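Local coordinates for cytosolic protein (Streptococcus thermophilus, PDB 2QZI), which is of unknown function, a small cytosolic protein of the DUF1827 family that binds sodium ions in the crystal, at residues 25-39 with 42-56. Sequence-based numbering, arbitrary orientation. Where two conformers were deposited one is given.
Sequences DAFLVETYSAGNTDV and TQAPKHYELLISNKH. With NA (sodium ion), chain F; NA (sodium ion), chain E.
D25 and H47 both place CG between their own backbone N and carbonyl carbon (chi1 65° and 60°), and this brings carboxylate and imidazole together from opposite directions. H47 NE2 gives D25 OD2 a nearly straight bond of 2.9 Å. The oxygen lies in the ring plane and is met on its syn side, but 25° out of the carboxylate plane. This bond helps fix the ring's rotation; H47 ND1 also faces E49 OE2, at a doubtfully short distance. A sodium ion sits above one face of this ring, toward its rim, bound by T42 OG1 at 2.6 Å, H47 O and a water that also donates to D25 OD1.

F27 lies alongside Q43. Its CZ is 3.4 Å from Q43 CD, and Q43 O stands over the ring centre. That carbonyl also accepts from F27 N and L28 N, which makes a classic beta bulge.

At the far end, N54 ND2 bonds N36 OD1 at 3.2 Å from above the carbonyl plane and T37 OG1 weakly; E63 also bonds T37 OG1. N54 OD1 takes H56 N, an Asx turn, and H56 ND1. V39 CG1 packs on L50 CD2, with F71 of helix 61-74 against both. These contacts knit two consecutive beta hairpins, 28-34/37-44 and 37-44/47-53, into an antiparallel meander.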
ATOM      1  N   ASP A  25       1.912  -5.295 -13.670  1.00 74.19           N
ATOM      2  CA  ASP A  25       2.643  -4.091 -14.100  1.00 74.41           C
ATOM      3  C   ASP A  25       3.529  -3.464 -13.006  1.00 73.34           C
ATOM      4  O   ASP A  25       4.367  -2.584 -13.287  1.00 72.90           O
ATOM      5  CB  ASP A  25       1.712  -3.047 -14.779  1.00 73.13           C
ATOM      6  CG  ASP A  25       0.678  -2.469 -13.837  1.00 74.80           C
ATOM      7  OD1 ASP A  25       0.433  -3.030 -12.719  1.00 76.45           O
ATOM      8  OD2 ASP A  25       0.067  -1.439 -14.223  1.00 73.13           O
ATOM      9  N   ALA A  26       3.406  -3.947 -11.772  1.00 74.22           N
ATOM     10  CA  ALA A  26       4.268  -3.455 -10.687  1.00 73.49           C
ATOM     11  C   ALA A  26       5.731  -3.681 -11.021  1.00 73.98           C
ATOM     12  O   ALA A  26       6.085  -4.749 -11.462  1.00 74.62           O
ATOM     13  CB  ALA A  26       3.919  -4.138  -9.335  1.00 73.98           C
ATOM     14  N   PHE A  27       6.569  -2.665 -10.855  1.00 73.69           N
ATOM     15  CA  PHE A  27       8.041  -2.847 -10.820  1.00 73.36           C
ATOM     16  C   PHE A  27       8.653  -2.679  -9.401  1.00 73.10           C
ATOM     17  O   PHE A  27       9.857  -3.004  -9.122  1.00 74.47           O
ATOM     18  CB  PHE A  27       8.681  -1.889 -11.834  1.00 72.38           C
ATOM     19  CG  PHE A  27       8.427  -0.413 -11.562  1.00 70.72           C
ATOM     20  CD1 PHE A  27       7.715   0.371 -12.487  1.00 71.85           C
ATOM     21  CD2 PHE A  27       9.020   0.218 -10.455  1.00 68.70           C
ATOM     22  CE1 PHE A  27       7.552   1.752 -12.287  1.00 69.23           C
ATOM     23  CE2 PHE A  27       8.876   1.563 -10.237  1.00 68.02           C
ATOM     24  CZ  PHE A  27       8.109   2.340 -11.138  1.00 67.68           C
ATOM     25  N   LEU A  28       7.825  -2.232  -8.468  1.00 73.56           N
ATOM     26  CA  LEU A  28       8.226  -2.294  -7.052  0.50 73.82           C
ATOM     27  C   LEU A  28       7.093  -2.895  -6.225  1.00 73.43           C
ATOM     28  O   LEU A  28       5.916  -2.522  -6.397  1.00 73.85           O
ATOM     29  CB  LEU A  28       8.581  -0.885  -6.552  0.50 73.85           C
ATOM     30  CG  LEU A  28       8.768  -0.610  -5.069  0.50 74.51           C
ATOM     31  CD1 LEU A  28       9.995  -1.356  -4.492  0.50 75.08           C
ATOM     32  CD2 LEU A  28       8.924   0.912  -4.916  0.50 75.91           C
ATOM     33  N   VAL A  29       7.445  -3.829  -5.361  1.00 73.34           N
ATOM     34  CA  VAL A  29       6.512  -4.487  -4.475  1.00 73.31           C
ATOM     35  C   VAL A  29       7.139  -4.625  -3.101  1.00 75.02           C
ATOM     36  O   VAL A  29       8.221  -5.220  -2.934  1.00 74.74           O
ATOM     37  CB  VAL A  29       6.109  -5.910  -4.933  1.00 73.45           C
ATOM     38  CG1 VAL A  29       5.027  -6.508  -3.957  1.00 72.66           C
ATOM     39  CG2 VAL A  29       5.601  -5.969  -6.414  1.00 73.99           C
ATOM     40  N   GLU A  30       6.459  -4.080  -2.108  1.00 75.53           N
ATOM     41  CA  GLU A  30       6.933  -4.200  -0.738  1.00 75.94           C
ATOM     42  C   GLU A  30       5.793  -4.568   0.179  1.00 75.24           C
ATOM     43  O   GLU A  30       4.640  -4.241  -0.115  1.00 74.42           O
ATOM     44  CB  GLU A  30       7.514  -2.879  -0.312  1.00 77.71           C
ATOM     45  CG  GLU A  30       8.508  -2.378  -1.297  1.00 82.13           C
ATOM     46  CD  GLU A  30       9.409  -1.335  -0.724  1.00 88.65           C
ATOM     47  OE1 GLU A  30       8.947  -0.503   0.082  1.00 89.66           O
ATOM     48  OE2 GLU A  30      10.581  -1.319  -1.135  1.00 94.22           O
ATOM     49  N   THR A  31       6.098  -5.288   1.243  1.00 74.11           N
ATOM     50  CA  THR A  31       5.073  -5.610   2.238  1.00 74.52           C
ATOM     51  C   THR A  31       5.428  -5.058   3.617  1.00 72.95           C
ATOM     52  O   THR A  31       6.568  -4.915   3.939  1.00 71.53           O
ATOM     53  CB  THR A  31       4.847  -7.120   2.387  1.00 73.90           C
ATOM     54  OG1 THR A  31       6.067  -7.713   2.670  1.00 75.26           O
ATOM     55  CG2 THR A  31       4.286  -7.769   1.108  1.00 75.63           C
ATOM     56  N   TYR A  32       4.405  -4.674   4.395  1.00 74.55           N
ATOM     57  CA  TYR A  32       4.596  -4.136   5.754  1.00 72.17           C
ATOM     58  C   TYR A  32       3.492  -4.645   6.682  1.00 73.40           C
ATOM     59  O   TYR A  32       2.342  -4.847   6.259  1.00 71.61           O
ATOM     60  CB  TYR A  32       4.471  -2.611   5.769  1.00 72.22           C
ATOM     61  CG  TYR A  32       5.529  -1.878   4.997  1.00 75.06           C
ATOM     62  CD1 TYR A  32       6.509  -1.158   5.655  1.00 76.44           C
ATOM     63  CD2 TYR A  32       5.532  -1.885   3.564  1.00 78.29           C
ATOM     64  CE1 TYR A  32       7.478  -0.484   4.950  1.00 78.23           C
ATOM     65  CE2 TYR A  32       6.541  -1.227   2.853  1.00 76.63           C
ATOM     66  CZ  TYR A  32       7.478  -0.508   3.565  1.00 77.24           C
ATOM     67  OH  TYR A  32       8.477   0.165   2.892  1.00 78.80           O
ATOM     68  N   SER A  33       3.869  -4.830   7.945  1.00 73.20           N
ATOM     69  CA  SER A  33       2.981  -4.952   9.074  1.00 76.44           C
ATOM     70  C   SER A  33       2.693  -3.592   9.718  1.00 77.56           C
ATOM     71  O   SER A  33       3.529  -2.690   9.738  1.00 78.66           O
ATOM     72  CB  SER A  33       3.681  -5.782  10.163  1.00 78.00           C
ATOM     73  OG  SER A  33       3.369  -7.138   9.907  1.00 83.05           O
ATOM     74  N   ALA A  34       1.490  -3.458  10.247  1.00 78.55           N
ATOM     75  CA  ALA A  34       1.076  -2.347  11.062  1.00 77.64           C
ATOM     76  C   ALA A  34       0.335  -3.060  12.219  1.00 77.38           C
ATOM     77  O   ALA A  34      -0.871  -3.123  12.251  1.00 77.96           O
ATOM     78  CB  ALA A  34       0.176  -1.421  10.211  1.00 77.63           C
ATOM     79  N   GLY A  35       1.086  -3.666  13.134  1.00 77.28           N
ATOM     80  CA  GLY A  35       0.505  -4.538  14.176  1.00 76.65           C
ATOM     81  C   GLY A  35       0.016  -5.814  13.501  1.00 76.62           C
ATOM     82  O   GLY A  35       0.803  -6.489  12.856  1.00 77.55           O
ATOM     83  N   ASN A  36      -1.273  -6.138  13.611  1.00 75.56           N
ATOM     84  CA  ASN A  36      -1.820  -7.308  12.898  1.00 74.88           C
ATOM     85  C   ASN A  36      -2.487  -7.003  11.535  1.00 73.37           C
ATOM     86  O   ASN A  36      -2.966  -7.899  10.844  1.00 72.70           O
ATOM     87  CB  ASN A  36      -2.697  -8.200  13.792  1.00 76.29           C
ATOM     88  CG  ASN A  36      -3.755  -7.420  14.597  1.00 78.05           C
ATOM     89  OD1 ASN A  36      -4.322  -6.430  14.149  1.00 80.20           O
ATOM     90  ND2 ASN A  36      -4.030  -7.908  15.793  1.00 80.17           N
ATOM     91  N   THR A  37      -2.457  -5.729  11.165  1.00 71.61           N
ATOM     92  CA  THR A  37      -2.804  -5.258   9.847  1.00 70.08           C
ATOM     93  C   THR A  37      -1.657  -5.453   8.849  1.00 70.75           C
ATOM     94  O   THR A  37      -0.457  -5.178   9.152  1.00 65.51           O
ATOM     95  CB  THR A  37      -3.260  -3.765   9.930  1.00 70.87           C
ATOM     96  OG1 THR A  37      -4.482  -3.685  10.670  1.00 68.58           O
ATOM     97  CG2 THR A  37      -3.542  -3.187   8.579  1.00 67.82           C
ATOM     98  N   ASP A  38      -2.017  -5.927   7.647  1.00 71.58           N
ATOM     99  CA  ASP A  38      -1.012  -6.169   6.609  1.00 73.72           C
ATOM    100  C   ASP A  38      -1.143  -5.178   5.467  1.00 74.12           C
ATOM    101  O   ASP A  38      -2.229  -4.863   5.054  1.00 73.30           O
ATOM    102  CB  ASP A  38      -1.174  -7.529   5.955  1.00 75.33           C
ATOM    103  CG  ASP A  38      -1.257  -8.635   6.910  1.00 79.04           C
ATOM    104  OD1 ASP A  38      -0.290  -8.834   7.672  1.00 82.24           O
ATOM    105  OD2 ASP A  38      -2.349  -9.291   6.906  1.00 87.81           O
ATOM    106  N   VAL A  39      -0.000  -4.752   4.934  1.00 74.51           N
ATOM    107  CA  VAL A  39       0.043  -3.737   3.911  1.00 75.69           C
ATOM    108  C   VAL A  39       0.921  -4.309   2.817  1.00 75.05           C
ATOM    109  O   VAL A  39       1.932  -4.977   3.097  1.00 74.98           O
ATOM    110  CB  VAL A  39       0.585  -2.370   4.462  1.00 76.54           C
ATOM    111  CG1 VAL A  39       0.531  -1.282   3.430  1.00 69.22           C
ATOM    112  CG2 VAL A  39      -0.228  -1.913   5.688  1.00 76.67           C
ATOM    113  N   THR A  42       2.921  -1.075  -3.840  1.00 76.15           N
ATOM    114  CA  THR A  42       3.491  -1.232  -5.186  1.00 75.39           C
ATOM    115  C   THR A  42       3.563   0.087  -5.968  1.00 74.10           C
ATOM    116  O   THR A  42       2.807   0.992  -5.689  1.00 71.62           O
ATOM    117  CB  THR A  42       2.635  -2.183  -6.090  1.00 75.47           C
ATOM    118  OG1 THR A  42       1.413  -1.556  -6.485  1.00 77.52           O
ATOM    119  CG2 THR A  42       2.291  -3.565  -5.425  1.00 72.54           C
ATOM    120  N   GLN A  43       4.512   0.167  -6.921  1.00 72.86           N
ATOM    121  CA  GLN A  43       4.624   1.215  -7.916  1.00 70.29           C
ATOM    122  C   GLN A  43       4.682   0.532  -9.265  1.00 70.10           C
ATOM    123  O   GLN A  43       5.345  -0.465  -9.385  1.00 69.80           O
ATOM    124  CB  GLN A  43       5.830   2.146  -7.775  1.00 68.36           C
ATOM    125  CG  GLN A  43       5.599   3.425  -8.751  1.00 67.45           C
ATOM    126  CD  GLN A  43       6.742   4.380  -8.721  1.00 71.04           C
ATOM    127  OE1 GLN A  43       7.721   4.123  -8.017  1.00 69.06           O
ATOM    128  NE2 GLN A  43       6.651   5.492  -9.483  1.00 67.57           N
ATOM    129  N   ALA A  44       4.002   1.116 -10.266  1.00 68.34           N
ATOM    130  CA  ALA A  44       3.899   0.661 -11.643  1.00 67.84           C
ATOM    131  C   ALA A  44       3.818   1.947 -12.497  1.00 69.02           C
ATOM    132  O   ALA A  44       3.530   3.000 -11.957  1.00 70.02           O
ATOM    133  CB  ALA A  44       2.546  -0.144 -11.862  1.00 67.59           C
ATOM    134  N   PRO A  45       4.068   1.864 -13.821  1.00 67.54           N
ATOM    135  CA  PRO A  45       3.749   3.055 -14.593  1.00 68.77           C
ATOM    136  C   PRO A  45       2.322   3.501 -14.287  1.00 68.94           C
ATOM    137  O   PRO A  45       1.417   2.672 -14.287  1.00 70.50           O
ATOM    138  CB  PRO A  45       3.882   2.587 -16.099  1.00 65.81           C
ATOM    139  CG  PRO A  45       5.001   1.481 -16.008  1.00 67.67           C
ATOM    140  CD  PRO A  45       4.620   0.774 -14.655  1.00 68.13           C
ATOM    141  N   LYS A  46       2.143   4.790 -14.022  1.00 70.16           N
ATOM    142  CA  LYS A  46       0.821   5.445 -13.997  1.00 69.45           C
ATOM    143  C   LYS A  46       0.167   5.291 -12.617  1.00 70.91           C
ATOM    144  O   LYS A  46      -0.827   5.945 -12.355  1.00 69.88           O
ATOM    145  CB  LYS A  46      -0.100   4.955 -15.129  1.00 70.22           C
ATOM    146  CG  LYS A  46       0.432   5.256 -16.480  1.00 68.38           C
ATOM    147  CD  LYS A  46       0.508   6.783 -16.837  1.00 68.17           C
ATOM    148  CE  LYS A  46       1.352   6.992 -18.121  1.00 71.13           C
ATOM    149  NZ  LYS A  46       1.463   8.437 -18.620  1.00 74.65           N
ATOM    150  N   HIS A  47       0.711   4.461 -11.710  1.00 68.67           N
ATOM    151  CA  HIS A  47       0.044   4.374 -10.430  1.00 70.56           C
ATOM    152  C   HIS A  47       0.855   3.696  -9.339  1.00 70.69           C
ATOM    153  O   HIS A  47       1.521   2.705  -9.588  1.00 71.59           O
ATOM    154  CB  HIS A  47      -1.340   3.676 -10.539  1.00 70.47           C
ATOM    155  CG  HIS A  47      -1.288   2.264 -11.057  1.00 73.95           C
ATOM    156  ND1 HIS A  47      -1.884   1.201 -10.401  1.00 76.33           N
ATOM    157  CD2 HIS A  47      -0.753   1.747 -12.195  1.00 75.51           C
ATOM    158  CE1 HIS A  47      -1.684   0.087 -11.092  1.00 74.90           C
ATOM    159  NE2 HIS A  47      -0.974   0.386 -12.169  1.00 78.36           N
ATOM    160  N   TYR A  48       0.743   4.202  -8.122  1.00 71.52           N
ATOM    161  CA  TYR A  48       1.150   3.451  -6.921  1.00 70.71           C
ATOM    162  C   TYR A  48      -0.114   2.813  -6.336  1.00 72.36           C
ATOM    163  O   TYR A  48      -1.209   3.290  -6.573  1.00 71.54           O
ATOM    164  CB  TYR A  48       1.664   4.367  -5.835  1.00 68.87           C
ATOM    165  CG  TYR A  48       2.940   5.122  -6.070  1.00 70.75           C
ATOM    166  CD1 TYR A  48       4.127   4.654  -5.528  1.00 67.81           C
ATOM    167  CD2 TYR A  48       2.943   6.385  -6.695  1.00 71.80           C
ATOM    168  CE1 TYR A  48       5.302   5.353  -5.630  1.00 71.71           C
ATOM    169  CE2 TYR A  48       4.139   7.120  -6.819  1.00 69.34           C
ATOM    170  CZ  TYR A  48       5.304   6.564  -6.275  1.00 71.04           C
ATOM    171  OH  TYR A  48       6.500   7.195  -6.321  1.00 69.24           O
ATOM    172  N   GLU A  49       0.027   1.739  -5.550  1.00 73.51           N
ATOM    173  CA  GLU A  49      -1.133   1.077  -4.944  1.00 75.04           C
ATOM    174  C   GLU A  49      -0.830   0.777  -3.487  1.00 75.09           C
ATOM    175  O   GLU A  49       0.310   0.513  -3.167  1.00 75.33           O
ATOM    176  CB  GLU A  49      -1.506  -0.214  -5.695  1.00 75.05           C
ATOM    177  CG  GLU A  49      -1.999  -0.005  -7.160  1.00 77.99           C
ATOM    178  CD  GLU A  49      -3.295   0.743  -7.329  1.00 81.13           C
ATOM    179  OE1 GLU A  49      -4.166   0.675  -6.416  1.00 79.33           O
ATOM    180  OE2 GLU A  49      -3.438   1.388  -8.405  1.00 80.84           O
ATOM    181  N   LEU A  50      -1.808   0.917  -2.584  1.00 74.99           N
ATOM    182  CA  LEU A  50      -1.632   0.326  -1.216  1.00 76.60           C
ATOM    183  C   LEU A  50      -2.832  -0.586  -1.015  1.00 77.44           C
ATOM    184  O   LEU A  50      -3.959  -0.208  -1.429  1.00 79.31           O
ATOM    185  CB  LEU A  50      -1.698   1.385  -0.113  1.00 75.20           C
ATOM    186  CG  LEU A  50      -0.399   2.024   0.294  1.00 76.83           C
ATOM    187  CD1 LEU A  50      -0.842   3.153   1.209  1.00 79.65           C
ATOM    188  CD2 LEU A  50       0.488   0.983   1.063  1.00 68.33           C
ATOM    189  N   LEU A  51      -2.554  -1.801  -0.580  1.00 76.75           N
ATOM    190  CA  LEU A  51      -3.576  -2.799  -0.147  1.00 78.97           C
ATOM    191  C   LEU A  51      -3.444  -3.073   1.350  1.00 77.07           C
ATOM    192  O   LEU A  51      -2.409  -3.547   1.814  1.00 79.01           O
ATOM    193  CB  LEU A  51      -3.417  -4.138  -0.912  1.00 79.24           C
ATOM    194  CG  LEU A  51      -3.642  -3.833  -2.388  1.00 87.63           C
ATOM    195  CD1 LEU A  51      -2.309  -3.742  -3.205  1.00 91.48           C
ATOM    196  CD2 LEU A  51      -4.644  -4.818  -2.956  1.00 92.63           C
ATOM    197  N   ILE A  52      -4.496  -2.747   2.083  1.00 75.88           N
ATOM    198  CA  ILE A  52      -4.481  -2.731   3.549  1.00 73.83           C
ATOM    199  C   ILE A  52      -5.623  -3.639   3.998  1.00 73.87           C
ATOM    200  O   ILE A  52      -6.778  -3.477   3.579  1.00 71.88           O
ATOM    201  CB  ILE A  52      -4.705  -1.329   4.129  1.00 74.04           C
ATOM    202  CG1 ILE A  52      -3.619  -0.366   3.599  1.00 74.82           C
ATOM    203  CG2 ILE A  52      -4.819  -1.350   5.697  1.00 72.55           C
ATOM    204  CD1 ILE A  52      -4.056   1.105   3.737  1.00 78.14           C
ATOM    205  N   SER A  53      -5.262  -4.651   4.776  1.00 72.46           N
ATOM    206  CA  SER A  53      -6.200  -5.683   5.148  1.00 74.95           C
ATOM    207  C   SER A  53      -5.858  -6.237   6.535  1.00 74.59           C
ATOM    208  O   SER A  53      -4.759  -6.071   7.026  1.00 71.65           O
ATOM    209  CB  SER A  53      -6.100  -6.814   4.129  1.00 75.15           C
ATOM    210  OG  SER A  53      -4.755  -7.265   4.084  1.00 79.30           O
ATOM    211  N   ASN A  54      -6.834  -6.881   7.154  1.00 76.36           N
ATOM    212  CA  ASN A  54      -6.659  -7.417   8.486  1.00 77.24           C
ATOM    213  C   ASN A  54      -7.482  -8.676   8.700  1.00 78.98           C
ATOM    214  O   ASN A  54      -8.657  -8.586   8.903  1.00 81.24           O
ATOM    215  CB  ASN A  54      -7.073  -6.365   9.508  1.00 76.87           C
ATOM    216  CG  ASN A  54      -6.609  -6.721  10.932  1.00 77.40           C
ATOM    217  OD1 ASN A  54      -6.651  -7.871  11.348  1.00 75.92           O
ATOM    218  ND2 ASN A  54      -6.134  -5.733  11.648  1.00 77.34           N
ATOM    219  N   LYS A  55      -6.866  -9.848   8.686  1.00 81.87           N
ATOM    220  CA  LYS A  55      -7.578 -11.130   8.747  1.00 83.80           C
ATOM    221  C   LYS A  55      -8.660 -11.220   9.849  1.00 84.91           C
ATOM    222  O   LYS A  55      -9.748 -11.781   9.622  1.00 85.65           O
ATOM    223  CB  LYS A  55      -6.545 -12.282   8.829  1.00 85.05           C
ATOM    224  CG  LYS A  55      -5.481 -12.218   7.676  1.00 87.55           C
ATOM    225  CD  LYS A  55      -4.509 -13.396   7.640  1.00 94.31           C
ATOM    226  CE  LYS A  55      -3.383 -13.270   8.718  1.00 97.73           C
ATOM    227  NZ  LYS A  55      -2.146 -12.537   8.186  1.00101.36           N
ATOM    228  N   HIS A  56      -8.396 -10.607  11.004  1.00 85.61           N
ATOM    229  CA  HIS A  56      -9.239 -10.754  12.208  1.00 86.67           C
ATOM    230  C   HIS A  56     -10.401  -9.752  12.325  1.00 86.92           C
ATOM    231  O   HIS A  56     -11.487 -10.094  12.816  1.00 87.11           O
ATOM    232  CB  HIS A  56      -8.368 -10.646  13.467  1.00 87.03           C
ATOM    233  CG  HIS A  56      -6.970 -11.170  13.287  1.00 88.64           C
ATOM    234  ND1 HIS A  56      -5.948 -10.407  12.749  1.00 90.98           N
ATOM    235  CD2 HIS A  56      -6.425 -12.382  13.576  1.00 90.39           C
ATOM    236  CE1 HIS A  56      -4.834 -11.129  12.714  1.00 93.40           C
ATOM    237  NE2 HIS A  56      -5.093 -12.327  13.223  1.00 91.83           N
TER
HETATM  238 NA    NA F 102       1.223   0.000  -8.519  1.00 45.56          NA
HETATM  239 NA    NA E 101       6.061  -6.191 -13.364  1.00 57.09          NA
HETATM  240  O   HOH W   1       0.896   0.303 -15.852  1.00 43.68           O
HETATM  241  O   HOH W   2       0.537  -2.306 -10.097  1.00 41.51           O
HETATM  242  O   HOH W   3      -4.567  -9.668   5.475  1.00 57.09           O
HETATM  243  O   HOH W   4       6.296  -5.154 -15.583  1.00 59.14           O